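Local coordinates for protein racemase (PDB 3MKC) that belongs to the enolase superfamily of two-domain proteins, in which an N-terminal capping domain sits against a C-terminal TIM-barrel-like domain, at residues Phe338-Pro343 with Thr356-Leu361; Trp316-Thr321 with Lys352-Pro357; Asp136-Tyr141 with Gly364-Pro369; Gln29-Val34 with Gly348-Tyr353. All coordinates share one frame; numbering follows the deposited sequence.

How the contacts relate
Contact 2 is the buried one, apolar side chains closing on a helix start, whereas contacts 1, 3 and 4 each run from covered residues to partly exposed or, in contact 3, exposed ones. Contacts 1 and 3 reach the same barrel sheet through neighbouring strands 339-340 and 137-143, and contact 3 alone is built on paired backbones. Contacts 2 and 4 both use helix 349-353 and sit about 6 Å apart between centres; contact 4 brings in the N-terminal domain. Contact 1 is tied to contact 4 by a salt bridge, Glu-358 OE2 to Arg-351 NH2 at 2.7 Å. The chemistry of contact 1 is mixed, with a carboxylate, a phenol and a water beside leucine and proline carbons.

Contact 1 (Phe338-Pro343 with Thr356-Leu361); sequences FEYVHP and TPEAEL
Glu-358 reaches across to Pro-343 and Tyr-340. Its CB points at the 338-343 segment, and CG, anti to the backbone N (chi1 -175°), comes alongside CG of Pro-343. A bend at chi2 (70°) then lays the carboxylate against the proline ring, CD standing 3.6 Å from Pro-343 CG. Of its two oxygens, OE1 stays beside that same ring carbon, at 3.7 Å from CG. OE2 turns toward the phenol and comes 3.0 Å from Tyr-340 OH, with carboxylate and ring planes 77° apart; its strongest partner is Arg-351, in a salt bridge. One water joins the same corner: it donates to Tyr-340 OH at 2.9 Å and accepts from the backbone N of Ala-359 at 3.0 Å, so the phenol oxygen is tied to the loop's main chain. Further along, Leu-361 lays CB and CD2 against the imidazole of His-342, CD2 lying 3.9 Å from His-342 CD2. That ring has Pro-343 CD over one face and is held through ND1 by the backbone N of Glu-344. The loop thus lies across the end of barrel strand 339-340: Tyr-340 also touches Pro-140 of strand 137-143 and Ser-322 of helix 319-331, while Ala-359 and Leu-361 rest on Phe-366 of strand 366-367.

Contact 2 (Trp316-Thr321 with Lys352-Pro357); sequences WKTGIT and KYLVTP
This is a buried apolar contact in which Leu-354, just after helix 349-353, and Val-355, which opens strand 355-356, close over Thr-318, Gly-319 and Ile-320 where helix 319-331 begins. Val-355 does most of the work. With CG1 anti to the carbonyl carbon (chi1 -71°), CG2 falls between the backbone N and the carbonyl carbon and presses on the main chain of Gly-319, 3.4 Å from the glycine C. So close a fit is possible because Gly-319 has no side chain in the way. The other methyl, CG1, meets Ile-320 CG1 at 3.5 Å, tighter than ordinary carbon contact, the two side chains crossing at about a right angle. Leu-354 adds its CD2, which lies against both branches of Thr-318: 3.7 Å from OG1 and 3.8 Å from CG2. The threonine hydroxyl is hydrogen-bonded to Glu-47 of the N-terminal domain, and OG1 also accepts from Ile-320 N within its own segment, at 3.2 Å in a fairly straight capping bond (166°). Gly-319 N, by contrast, is buried here and finds no partner in the model. Leu-354 goes on to Thr-31 and Val-33 of strand 29-38. The arrangement is a threonine N-cap on helix 319-331 of the C-terminal, TIM-barrel-like domain, set beside strands 29-38 and 43-48 of the N-terminal domain, the two-domain organisation of the enolase superfamily.

Contact 3 (Asp136-Tyr141 with Gly364-Pro369); sequences DKVHPY and GGFAKP
Val-138 and Phe-366 face each other as an antiparallel hydrogen-bonded pair, Val-138 N donating to Phe-366 O at 3.0 Å and Phe-366 N to Val-138 O at 2.8 Å. Both bonds are nearly straight, at 160° and 162°. On the side where these two residues point, Val-138 CG2 comes to the edge of the Phe-366 ring, near its plane, and reaches CB of that residue at 3.8 Å. The side chains of Pro-140 and Phe-366 cross at about a right angle, Pro-140 CG lying 3.8 Å from Phe-366 CE2. Lys-137 points to the other face and runs out through bends at chi2 and chi3; NZ makes only a weak bond to Gly-365 O, 3.5 Å away, its better partner being the carbonyl O of Val-362. His-139 sets CD2 3.4 Å from Gly-364 O. That carbonyl is also bridged to Pro-140 O by a water that donates to both oxygens. The short, weakly bonded strand 366-367 is thereby added antiparallel to strand 137-143, which itself runs parallel to barrel strands 175-179 and 339-340. Helix 319-331 covers Val-138 through Gln-329 and Phe-330, while the Phe-366 ring meets that of Tyr-340.

Contact 4 (Gln29-Val34 with Gly348-Tyr353); sequences QNTVVV and GELRKY
Gln-29 and Glu-349 send their side chains across each other at about a right angle, yet the flat ends finish nearly coplanar, amide and carboxylate planes 27° apart. The glutamine, extended beyond CG, brings its amide to the N-terminal turn of helix 349-353; the amide is probably turned over in the model, so its oxygen and nitrogen cannot be told apart with confidence. Glu-349 bends at chi2 to bring its carboxylate up beside it. Gly-348 holds the N-cap position, and the turn closes behind it with Lys-352 N hydrogen-bonded to Gly-348 O at 2.9 Å and Tyr-353 N to Glu-349 O at 2.8 Å. Here the two domains of the enolase fold meet: the strand is the middle one of the N-terminal antiparallel sheet, and the helix belongs to the C-terminal domain. Strand and helix axes pass 8.5 Å apart at 52°. Leu-350 lies between them, pointing at the strand with an unusual chi1 of -145°. Its CD2 comes in against the main chain, 3.4 Å from Asn-30 CA, and also approaches Thr-31 CG2 at 4.3 Å. The same leucine touches Val-20 of the adjoining strand 12-22, and the Thr-31 hydroxyl is hydrogen-bonded to Glu-47.

Contact 1 (Phe338-Pro343 with Thr356-Leu361)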
loop_
_atom_site.group_PDB
_atom_site.type_symbol
_atom_site.label_atom_id
_atom_site.label_comp_id
_atom_site.label_asym_id
_atom_site.label_seq_id
_atom_site.Cartn_x
_atom_site.Cartn_y
_atom_site.Cartn_z
ATOM N N PHE A 338 -7.564 -4.313 5.143
ATOM C CA PHE A 338 -6.485 -3.566 4.504
ATOM C C PHE A 338 -5.763 -4.573 3.607
ATOM O O PHE A 338 -5.759 -5.772 3.905
ATOM C CB PHE A 338 -5.543 -2.953 5.547
ATOM C CG PHE A 338 -4.756 -3.956 6.341
ATOM C CD1 PHE A 338 -3.386 -4.091 6.144
ATOM C CD2 PHE A 338 -5.377 -4.752 7.294
ATOM C CE1 PHE A 338 -2.643 -5.006 6.884
ATOM C CE2 PHE A 338 -4.641 -5.674 8.044
ATOM C CZ PHE A 338 -3.273 -5.799 7.836
ATOM N N GLU A 339 -5.176 -4.112 2.504
ATOM C CA GLU A 339 -4.516 -5.044 1.597
ATOM C C GLU A 339 -3.220 -5.604 2.142
ATOM O O GLU A 339 -2.373 -4.872 2.655
ATOM C CB GLU A 339 -4.250 -4.416 0.225
ATOM C CG GLU A 339 -3.529 -5.369 -0.732
ATOM C CD GLU A 339 -3.477 -4.868 -2.164
ATOM O OE1 GLU A 339 -3.260 -3.656 -2.368
ATOM O OE2 GLU A 339 -3.636 -5.692 -3.090
ATOM N N TYR A 340 -3.079 -6.917 2.010
ATOM C CA TYR A 340 -1.895 -7.605 2.477
ATOM C C TYR A 340 -1.585 -8.758 1.530
ATOM O O TYR A 340 -2.487 -9.438 1.046
ATOM C CB TYR A 340 -2.136 -8.154 3.879
ATOM C CG TYR A 340 -0.877 -8.543 4.614
ATOM C CD1 TYR A 340 -0.160 -7.605 5.353
ATOM C CD2 TYR A 340 -0.407 -9.856 4.580
ATOM C CE1 TYR A 340 0.992 -7.963 6.048
ATOM C CE2 TYR A 340 0.745 -10.227 5.269
ATOM C CZ TYR A 340 1.437 -9.277 6.000
ATOM O OH TYR A 340 2.570 -9.637 6.677
ATOM N N VAL A 341 -0.306 -8.956 1.247
ATOM C CA VAL A 341 0.117 -10.048 0.390
ATOM C C VAL A 341 0.826 -11.006 1.338
ATOM O O VAL A 341 1.796 -10.640 2.001
ATOM C CB VAL A 341 1.075 -9.561 -0.725
ATOM C CG1 VAL A 341 2.299 -8.898 -0.119
ATOM C CG2 VAL A 341 1.479 -10.734 -1.615
ATOM N N HIS A 342 0.308 -12.222 1.433
ATOM C CA HIS A 342 0.873 -13.215 2.329
ATOM C C HIS A 342 1.751 -14.204 1.566
ATOM O O HIS A 342 1.449 -14.560 0.429
ATOM C CB HIS A 342 -0.260 -13.950 3.050
ATOM C CG HIS A 342 0.201 -14.802 4.187
ATOM N ND1 HIS A 342 0.817 -16.023 4.003
ATOM C CD2 HIS A 342 0.176 -14.592 5.525
ATOM C CE1 HIS A 342 1.151 -16.525 5.177
ATOM N NE2 HIS A 342 0.773 -15.676 6.118
ATOM N N PRO A 343 2.857 -14.650 2.188
ATOM C CA PRO A 343 3.812 -15.597 1.599
ATOM C C PRO A 343 3.223 -16.937 1.161
ATOM O O PRO A 343 3.653 -17.508 0.161
ATOM C CB PRO A 343 4.851 -15.763 2.702
ATOM C CG PRO A 343 4.832 -14.439 3.379
ATOM C CD PRO A 343 3.353 -14.163 3.487
ATOM N N THR A 356 12.984 -9.681 7.563
ATOM C CA THR A 356 12.556 -10.646 8.568
ATOM C C THR A 356 12.308 -9.912 9.879
ATOM O O THR A 356 12.929 -8.889 10.152
ATOM C CB THR A 356 13.655 -11.712 8.792
ATOM O OG1 THR A 356 13.175 -12.728 9.684
ATOM C CG2 THR A 356 14.888 -11.070 9.393
ATOM N N PRO A 357 11.390 -10.423 10.712
ATOM C CA PRO A 357 10.578 -11.624 10.504
ATOM C C PRO A 357 9.270 -11.310 9.788
ATOM O O PRO A 357 8.990 -10.157 9.473
ATOM C CB PRO A 357 10.340 -12.109 11.924
ATOM C CG PRO A 357 10.154 -10.822 12.659
ATOM C CD PRO A 357 11.249 -9.931 12.094
ATOM N N GLU A 358 8.480 -12.350 9.540
ATOM C CA GLU A 358 7.181 -12.233 8.885
ATOM C C GLU A 358 6.130 -12.354 9.985
ATOM O O GLU A 358 6.198 -13.267 10.813
ATOM C CB GLU A 358 6.998 -13.377 7.880
ATOM C CG GLU A 358 5.738 -13.300 7.038
ATOM C CD GLU A 358 5.788 -12.173 6.031
ATOM O OE1 GLU A 358 6.824 -12.042 5.345
ATOM O OE2 GLU A 358 4.793 -11.427 5.918
ATOM N N ALA A 359 5.167 -11.438 10.004
ATOM C CA ALA A 359 4.125 -11.471 11.024
ATOM C C ALA A 359 3.262 -12.716 10.862
ATOM O O ALA A 359 2.880 -13.081 9.751
ATOM C CB ALA A 359 3.259 -10.223 10.928
ATOM N N GLU A 360 2.946 -13.362 11.977
ATOM C CA GLU A 360 2.132 -14.567 11.934
ATOM C C GLU A 360 0.643 -14.260 11.834
ATOM O O GLU A 360 0.075 -13.570 12.682
ATOM C CB GLU A 360 2.407 -15.443 13.164
ATOM C CG GLU A 360 3.802 -16.073 13.172
ATOM C CD GLU A 360 3.991 -17.095 14.289
ATOM O OE1 GLU A 360 4.544 -16.741 15.360
ATOM O OE2 GLU A 360 3.575 -18.258 14.089
ATOM N N LEU A 361 0.021 -14.769 10.779
ATOM C CA LEU A 361 -1.405 -14.566 10.563
ATOM C C LEU A 361 -2.128 -15.658 11.344
ATOM O O LEU A 361 -2.004 -16.844 11.028
ATOM C CB LEU A 361 -1.729 -14.676 9.074
ATOM C CG LEU A 361 -3.143 -14.271 8.660
ATOM C CD1 LEU A 361 -3.337 -12.781 8.913
ATOM C CD2 LEU A 361 -3.364 -14.594 7.192
HETATM O O HOH W 1 4.831 -8.946 8.310
#

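Contact 2 (Trp316-Thr321 with Lys352-Pro357)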
loop_
_atom_site.group_PDB
_atom_site.type_symbol
_atom_site.label_atom_id
_atom_site.label_comp_id
_atom_site.label_asym_id
_atom_site.label_seq_id
_atom_site.Cartn_x
_atom_site.Cartn_y
_atom_site.Cartn_z
ATOM N N TRP A 316 1.603 -3.888 -2.395
ATOM C CA TRP A 316 2.162 -4.946 -3.222
ATOM C C TRP A 316 3.646 -4.696 -3.470
ATOM O O TRP A 316 4.057 -4.354 -4.579
ATOM C CB TRP A 316 1.415 -5.048 -4.555
ATOM C CG TRP A 316 1.787 -6.274 -5.326
ATOM C CD1 TRP A 316 2.796 -6.398 -6.242
ATOM C CD2 TRP A 316 1.207 -7.576 -5.187
ATOM N NE1 TRP A 316 2.882 -7.701 -6.679
ATOM C CE2 TRP A 316 1.919 -8.445 -6.047
ATOM C CE3 TRP A 316 0.156 -8.093 -4.418
ATOM C CZ2 TRP A 316 1.614 -9.807 -6.158
ATOM C CZ3 TRP A 316 -0.149 -9.453 -4.527
ATOM C CH2 TRP A 316 0.581 -10.292 -5.394
ATOM N N LYS A 317 4.440 -4.846 -2.415
ATOM C CA LYS A 317 5.885 -4.666 -2.493
ATOM C C LYS A 317 6.540 -5.798 -1.711
ATOM O O LYS A 317 6.263 -6.964 -1.973
ATOM C CB LYS A 317 6.313 -3.323 -1.899
ATOM C CG LYS A 317 6.549 -2.205 -2.903
ATOM C CD LYS A 317 7.482 -2.605 -4.041
ATOM C CE LYS A 317 7.952 -1.369 -4.789
ATOM N NZ LYS A 317 8.526 -1.650 -6.131
ATOM N N THR A 318 7.386 -5.453 -0.745
ATOM C CA THR A 318 8.067 -6.475 0.049
ATOM C C THR A 318 7.589 -6.504 1.490
ATOM O O THR A 318 6.571 -5.900 1.830
ATOM C CB THR A 318 9.594 -6.274 0.047
ATOM O OG1 THR A 318 9.943 -5.180 0.900
ATOM C CG2 THR A 318 10.086 -5.994 -1.363
ATOM N N GLY A 319 8.331 -7.214 2.336
ATOM C CA GLY A 319 7.964 -7.312 3.735
ATOM C C GLY A 319 8.058 -5.983 4.461
ATOM O O GLY A 319 7.486 -5.813 5.536
ATOM N N ILE A 320 8.783 -5.033 3.878
ATOM C CA ILE A 320 8.931 -3.725 4.502
ATOM C C ILE A 320 7.591 -2.987 4.529
ATOM O O ILE A 320 7.191 -2.434 5.553
ATOM C CB ILE A 320 9.967 -2.869 3.753
ATOM C CG1 ILE A 320 11.331 -3.575 3.772
ATOM C CG2 ILE A 320 10.078 -1.500 4.405
ATOM C CD1 ILE A 320 12.442 -2.795 3.084
ATOM N N THR A 321 6.900 -2.984 3.396
ATOM C CA THR A 321 5.607 -2.317 3.316
ATOM C C THR A 321 4.535 -3.120 4.059
ATOM O O THR A 321 3.636 -2.541 4.674
ATOM C CB THR A 321 5.196 -2.093 1.846
ATOM O OG1 THR A 321 6.135 -1.202 1.229
ATOM C CG2 THR A 321 3.796 -1.490 1.754
ATOM N N LYS A 352 9.075 -12.575 -0.088
ATOM C CA LYS A 352 9.320 -13.631 0.887
ATOM C C LYS A 352 10.623 -13.552 1.687
ATOM O O LYS A 352 10.621 -13.799 2.894
ATOM C CB LYS A 352 9.266 -14.993 0.199
ATOM C CG LYS A 352 7.915 -15.383 -0.368
ATOM C CD LYS A 352 7.996 -16.796 -0.919
ATOM C CE LYS A 352 6.647 -17.315 -1.376
ATOM N NZ LYS A 352 6.748 -18.739 -1.784
ATOM N N TYR A 353 11.725 -13.195 1.033
ATOM C CA TYR A 353 13.025 -13.175 1.709
ATOM C C TYR A 353 13.726 -11.859 2.064
ATOM O O TYR A 353 14.641 -11.873 2.886
ATOM C CB TYR A 353 14.030 -14.003 0.902
ATOM C CG TYR A 353 13.478 -15.262 0.271
ATOM C CD1 TYR A 353 12.899 -16.267 1.047
ATOM C CD2 TYR A 353 13.566 -15.462 -1.107
ATOM C CE1 TYR A 353 12.423 -17.448 0.460
ATOM C CE2 TYR A 353 13.095 -16.632 -1.702
ATOM C CZ TYR A 353 12.528 -17.621 -0.916
ATOM O OH TYR A 353 12.077 -18.777 -1.509
ATOM N N LEU A 354 13.331 -10.732 1.475
ATOM C CA LEU A 354 14.043 -9.479 1.755
ATOM C C LEU A 354 14.193 -9.069 3.215
ATOM O O LEU A 354 15.295 -8.733 3.652
ATOM C CB LEU A 354 13.439 -8.316 0.969
ATOM C CG LEU A 354 14.238 -7.017 1.084
ATOM C CD1 LEU A 354 15.667 -7.230 0.592
ATOM C CD2 LEU A 354 13.545 -5.936 0.264
ATOM N N VAL A 355 13.099 -9.065 3.971
ATOM C CA VAL A 355 13.185 -8.693 5.379
ATOM C C VAL A 355 12.625 -9.771 6.288
ATOM O O VAL A 355 11.884 -10.654 5.845
ATOM C CB VAL A 355 12.452 -7.371 5.694
ATOM C CG1 VAL A 355 13.209 -6.198 5.091
ATOM C CG2 VAL A 355 11.028 -7.426 5.177
ATOM N N THR A 356 12.984 -9.681 7.563
ATOM C CA THR A 356 12.556 -10.646 8.568
ATOM C C THR A 356 12.308 -9.912 9.879
ATOM O O THR A 356 12.929 -8.889 10.152
ATOM C CB THR A 356 13.655 -11.712 8.792
ATOM O OG1 THR A 356 13.175 -12.728 9.684
ATOM C CG2 THR A 356 14.888 -11.070 9.393
ATOM N N PRO A 357 11.390 -10.423 10.712
ATOM C CA PRO A 357 10.578 -11.624 10.504
ATOM C C PRO A 357 9.270 -11.310 9.788
ATOM O O PRO A 357 8.990 -10.157 9.473
ATOM C CB PRO A 357 10.340 -12.109 11.924
ATOM C CG PRO A 357 10.154 -10.822 12.659
ATOM C CD PRO A 357 11.249 -9.931 12.094
#

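Contact 3 (Asp136-Tyr141 with Gly364-Pro369)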
loop_
_atom_site.group_PDB
_atom_site.type_symbol
_atom_site.label_atom_id
_atom_site.label_comp_id
_atom_site.label_asym_id
_atom_site.label_seq_id
_atom_site.Cartn_x
_atom_site.Cartn_y
_atom_site.Cartn_z
ATOM N N ASP A 136 -7.640 -5.029 19.305
ATOM C CA ASP A 136 -6.744 -6.034 19.845
ATOM C C ASP A 136 -6.155 -6.836 18.679
ATOM O O ASP A 136 -5.109 -7.466 18.821
ATOM C CB ASP A 136 -7.475 -6.930 20.851
ATOM C CG ASP A 136 -8.361 -7.944 20.191
ATOM O OD1 ASP A 136 -9.164 -7.553 19.318
ATOM O OD2 ASP A 136 -8.256 -9.137 20.555
ATOM N N LYS A 137 -6.811 -6.775 17.520
ATOM C CA LYS A 137 -6.344 -7.477 16.318
ATOM C C LYS A 137 -6.848 -6.829 15.028
ATOM O O LYS A 137 -7.880 -6.160 15.024
ATOM C CB LYS A 137 -6.807 -8.934 16.327
ATOM C CG LYS A 137 -6.303 -9.760 17.505
ATOM C CD LYS A 137 -5.584 -11.021 17.036
ATOM C CE LYS A 137 -6.439 -11.830 16.067
ATOM N NZ LYS A 137 -5.729 -13.035 15.556
ATOM N N VAL A 138 -6.122 -7.027 13.933
ATOM C CA VAL A 138 -6.545 -6.486 12.645
ATOM C C VAL A 138 -6.665 -7.631 11.641
ATOM O O VAL A 138 -5.998 -8.656 11.780
ATOM C CB VAL A 138 -5.555 -5.424 12.109
ATOM C CG1 VAL A 138 -5.431 -4.284 13.111
ATOM C CG2 VAL A 138 -4.198 -6.055 11.832
ATOM N N HIS A 139 -7.523 -7.458 10.638
ATOM C CA HIS A 139 -7.739 -8.485 9.626
ATOM C C HIS A 139 -7.524 -7.952 8.226
ATOM O O HIS A 139 -8.211 -7.027 7.787
ATOM C CB HIS A 139 -9.160 -9.046 9.735
ATOM C CG HIS A 139 -9.476 -9.613 11.080
ATOM N ND1 HIS A 139 -9.754 -8.820 12.173
ATOM C CD2 HIS A 139 -9.506 -10.891 11.524
ATOM C CE1 HIS A 139 -9.939 -9.586 13.233
ATOM N NE2 HIS A 139 -9.793 -10.847 12.867
ATOM N N PRO A 140 -6.568 -8.532 7.495
ATOM C CA PRO A 140 -6.322 -8.051 6.139
ATOM C C PRO A 140 -7.139 -8.832 5.130
ATOM O O PRO A 140 -7.715 -9.870 5.457
ATOM C CB PRO A 140 -4.851 -8.338 5.956
ATOM C CG PRO A 140 -4.756 -9.722 6.587
ATOM C CD PRO A 140 -5.580 -9.564 7.871
ATOM N N TYR A 141 -7.221 -8.313 3.913
ATOM C CA TYR A 141 -7.878 -9.060 2.859
ATOM C C TYR A 141 -6.654 -9.448 2.048
ATOM O O TYR A 141 -5.684 -8.684 1.971
ATOM C CB TYR A 141 -8.869 -8.205 2.053
ATOM C CG TYR A 141 -8.294 -7.189 1.089
ATOM C CD1 TYR A 141 -7.691 -7.584 -0.106
ATOM C CD2 TYR A 141 -8.421 -5.824 1.339
ATOM C CE1 TYR A 141 -7.234 -6.645 -1.027
ATOM C CE2 TYR A 141 -7.970 -4.878 0.423
ATOM C CZ TYR A 141 -7.378 -5.294 -0.757
ATOM O OH TYR A 141 -6.927 -4.365 -1.659
ATOM N N GLY A 364 -6.775 -15.707 10.551
ATOM C CA GLY A 364 -7.014 -14.645 9.588
ATOM C C GLY A 364 -6.760 -13.239 10.103
ATOM O O GLY A 364 -7.211 -12.269 9.495
ATOM N N GLY A 365 -6.033 -13.115 11.209
ATOM C CA GLY A 365 -5.770 -11.798 11.758
ATOM C C GLY A 365 -4.404 -11.640 12.394
ATOM O O GLY A 365 -3.753 -12.626 12.751
ATOM N N PHE A 366 -3.972 -10.391 12.540
ATOM C CA PHE A 366 -2.679 -10.083 13.136
ATOM C C PHE A 366 -2.822 -9.479 14.522
ATOM O O PHE A 366 -3.743 -8.712 14.783
ATOM C CB PHE A 366 -1.902 -9.107 12.250
ATOM C CG PHE A 366 -1.486 -9.684 10.935
ATOM C CD1 PHE A 366 -0.678 -10.818 10.883
ATOM C CD2 PHE A 366 -1.899 -9.104 9.743
ATOM C CE1 PHE A 366 -0.289 -11.366 9.669
ATOM C CE2 PHE A 366 -1.515 -9.644 8.515
ATOM C CZ PHE A 366 -0.708 -10.781 8.477
ATOM N N ALA A 367 -1.902 -9.836 15.412
ATOM C CA ALA A 367 -1.901 -9.311 16.769
ATOM C C ALA A 367 -1.099 -8.019 16.747
ATOM O O ALA A 367 -0.415 -7.726 15.768
ATOM C CB ALA A 367 -1.247 -10.310 17.721
ATOM N N LYS A 368 -1.175 -7.252 17.826
ATOM C CA LYS A 368 -0.438 -5.995 17.904
ATOM C C LYS A 368 1.065 -6.218 17.828
ATOM O O LYS A 368 1.601 -7.102 18.492
ATOM C CB LYS A 368 -0.779 -5.265 19.205
ATOM C CG LYS A 368 -2.260 -4.932 19.332
ATOM C CD LYS A 368 -2.528 -3.898 20.414
ATOM C CE LYS A 368 -2.213 -4.412 21.794
ATOM N NZ LYS A 368 -2.671 -3.440 22.835
ATOM N N PRO A 369 1.769 -5.436 16.993
ATOM C CA PRO A 369 3.221 -5.606 16.890
ATOM C C PRO A 369 3.859 -5.367 18.256
ATOM O O PRO A 369 3.394 -4.526 19.019
ATOM C CB PRO A 369 3.613 -4.546 15.867
ATOM C CG PRO A 369 2.425 -4.530 14.952
ATOM C CD PRO A 369 1.270 -4.536 15.937
HETATM O O HOH W 2 -2.944 -8.268 19.838
HETATM O O HOH W 3 -8.377 -12.231 6.893
#

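Contact 4 (Gln29-Val34 with Gly348-Tyr353)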
loop_
_atom_site.group_PDB
_atom_site.type_symbol
_atom_site.label_atom_id
_atom_site.label_comp_id
_atom_site.label_asym_id
_atom_site.label_seq_id
_atom_site.Cartn_x
_atom_site.Cartn_y
_atom_site.Cartn_z
ATOM N N GLN A 29 10.603 -8.580 -10.390
ATOM C CA GLN A 29 10.365 -8.103 -9.029
ATOM C C GLN A 29 11.500 -7.203 -8.588
ATOM O O GLN A 29 12.670 -7.508 -8.808
ATOM C CB GLN A 29 10.296 -9.277 -8.052
ATOM C CG GLN A 29 9.673 -10.527 -8.624
ATOM C CD GLN A 29 9.885 -11.732 -7.738
ATOM O OE1 GLN A 29 9.683 -12.867 -8.166
ATOM N NE2 GLN A 29 10.288 -11.493 -6.490
ATOM N N ASN A 30 11.159 -6.100 -7.938
ATOM C CA ASN A 30 12.183 -5.198 -7.472
ATOM C C ASN A 30 11.617 -4.189 -6.497
ATOM O O ASN A 30 10.404 -4.079 -6.316
ATOM C CB ASN A 30 12.833 -4.473 -8.658
ATOM C CG ASN A 30 11.829 -3.693 -9.482
ATOM O OD1 ASN A 30 11.084 -2.872 -8.951
ATOM N ND2 ASN A 30 11.806 -3.943 -10.786
ATOM N N THR A 31 12.518 -3.464 -5.855
ATOM C CA THR A 31 12.131 -2.440 -4.919
ATOM C C THR A 31 13.341 -1.563 -4.660
ATOM O O THR A 31 14.431 -1.790 -5.205
ATOM C CB THR A 31 11.636 -3.035 -3.583
ATOM O OG1 THR A 31 11.054 -1.992 -2.792
ATOM C CG2 THR A 31 12.796 -3.662 -2.802
ATOM N N VAL A 32 13.139 -0.542 -3.846
ATOM C CA VAL A 32 14.212 0.352 -3.497
ATOM C C VAL A 32 14.159 0.518 -1.996
ATOM O O VAL A 32 13.288 1.207 -1.468
ATOM C CB VAL A 32 14.046 1.713 -4.176
ATOM C CG1 VAL A 32 15.222 2.596 -3.845
ATOM C CG2 VAL A 32 13.919 1.519 -5.676
ATOM N N VAL A 33 15.075 -0.144 -1.304
ATOM C CA VAL A 33 15.116 -0.039 0.143
ATOM C C VAL A 33 15.690 1.309 0.530
ATOM O O VAL A 33 16.654 1.778 -0.074
ATOM C CB VAL A 33 16.002 -1.135 0.765
ATOM C CG1 VAL A 33 16.088 -0.936 2.274
ATOM C CG2 VAL A 33 15.437 -2.504 0.439
ATOM N N VAL A 34 15.078 1.944 1.520
ATOM C CA VAL A 34 15.568 3.217 2.009
ATOM C C VAL A 34 16.070 2.986 3.430
ATOM O O VAL A 34 15.297 2.618 4.316
ATOM C CB VAL A 34 14.464 4.285 2.040
ATOM C CG1 VAL A 34 15.011 5.570 2.658
ATOM C CG2 VAL A 34 13.948 4.539 0.634
ATOM N N GLY A 348 6.691 -14.723 -4.990
ATOM C CA GLY A 348 7.522 -13.536 -5.013
ATOM C C GLY A 348 8.665 -13.685 -4.035
ATOM O O GLY A 348 8.505 -13.442 -2.838
ATOM N N GLU A 349 9.818 -14.095 -4.551
ATOM C CA GLU A 349 11.010 -14.291 -3.734
ATOM C C GLU A 349 11.336 -13.049 -2.909
ATOM O O GLU A 349 11.643 -13.140 -1.724
ATOM C CB GLU A 349 12.213 -14.623 -4.624
ATOM C CG GLU A 349 12.181 -15.987 -5.322
ATOM C CD GLU A 349 11.137 -16.086 -6.420
ATOM O OE1 GLU A 349 10.891 -15.075 -7.110
ATOM O OE2 GLU A 349 10.574 -17.187 -6.610
ATOM N N LEU A 350 11.271 -11.887 -3.550
ATOM C CA LEU A 350 11.578 -10.628 -2.884
ATOM C C LEU A 350 10.656 -10.393 -1.687
ATOM O O LEU A 350 11.113 -10.062 -0.590
ATOM C CB LEU A 350 11.444 -9.481 -3.886
ATOM C CG LEU A 350 12.431 -8.333 -3.726
ATOM C CD1 LEU A 350 13.859 -8.868 -3.741
ATOM C CD2 LEU A 350 12.222 -7.343 -4.857
ATOM N N ARG A 351 9.358 -10.565 -1.906
ATOM C CA ARG A 351 8.374 -10.384 -0.846
ATOM C C ARG A 351 8.610 -11.388 0.279
ATOM O O ARG A 351 8.376 -11.095 1.452
ATOM C CB ARG A 351 6.962 -10.579 -1.401
ATOM C CG ARG A 351 5.893 -10.704 -0.321
ATOM C CD ARG A 351 5.737 -9.404 0.445
ATOM N NE ARG A 351 4.794 -9.528 1.554
ATOM C CZ ARG A 351 5.083 -10.078 2.729
ATOM N NH1 ARG A 351 6.297 -10.561 2.961
ATOM N NH2 ARG A 351 4.155 -10.149 3.672
ATOM N N LYS A 352 9.075 -12.575 -0.088
ATOM C CA LYS A 352 9.320 -13.631 0.887
ATOM C C LYS A 352 10.623 -13.552 1.687
ATOM O O LYS A 352 10.621 -13.799 2.894
ATOM C CB LYS A 352 9.266 -14.993 0.199
ATOM C CG LYS A 352 7.915 -15.383 -0.368
ATOM C CD LYS A 352 7.996 -16.796 -0.919
ATOM C CE LYS A 352 6.647 -17.315 -1.376
ATOM N NZ LYS A 352 6.748 -18.739 -1.784
ATOM N N TYR A 353 11.725 -13.195 1.033
ATOM C CA TYR A 353 13.025 -13.175 1.709
ATOM C C TYR A 353 13.726 -11.859 2.064
ATOM O O TYR A 353 14.641 -11.873 2.886
ATOM C CB TYR A 353 14.030 -14.003 0.902
ATOM C CG TYR A 353 13.478 -15.262 0.271
ATOM C CD1 TYR A 353 12.899 -16.267 1.047
ATOM C CD2 TYR A 353 13.566 -15.462 -1.107
ATOM C CE1 TYR A 353 12.423 -17.448 0.460
ATOM C CE2 TYR A 353 13.095 -16.632 -1.702
ATOM C CZ TYR A 353 12.528 -17.621 -0.916
ATOM O OH TYR A 353 12.077 -18.777 -1.509
#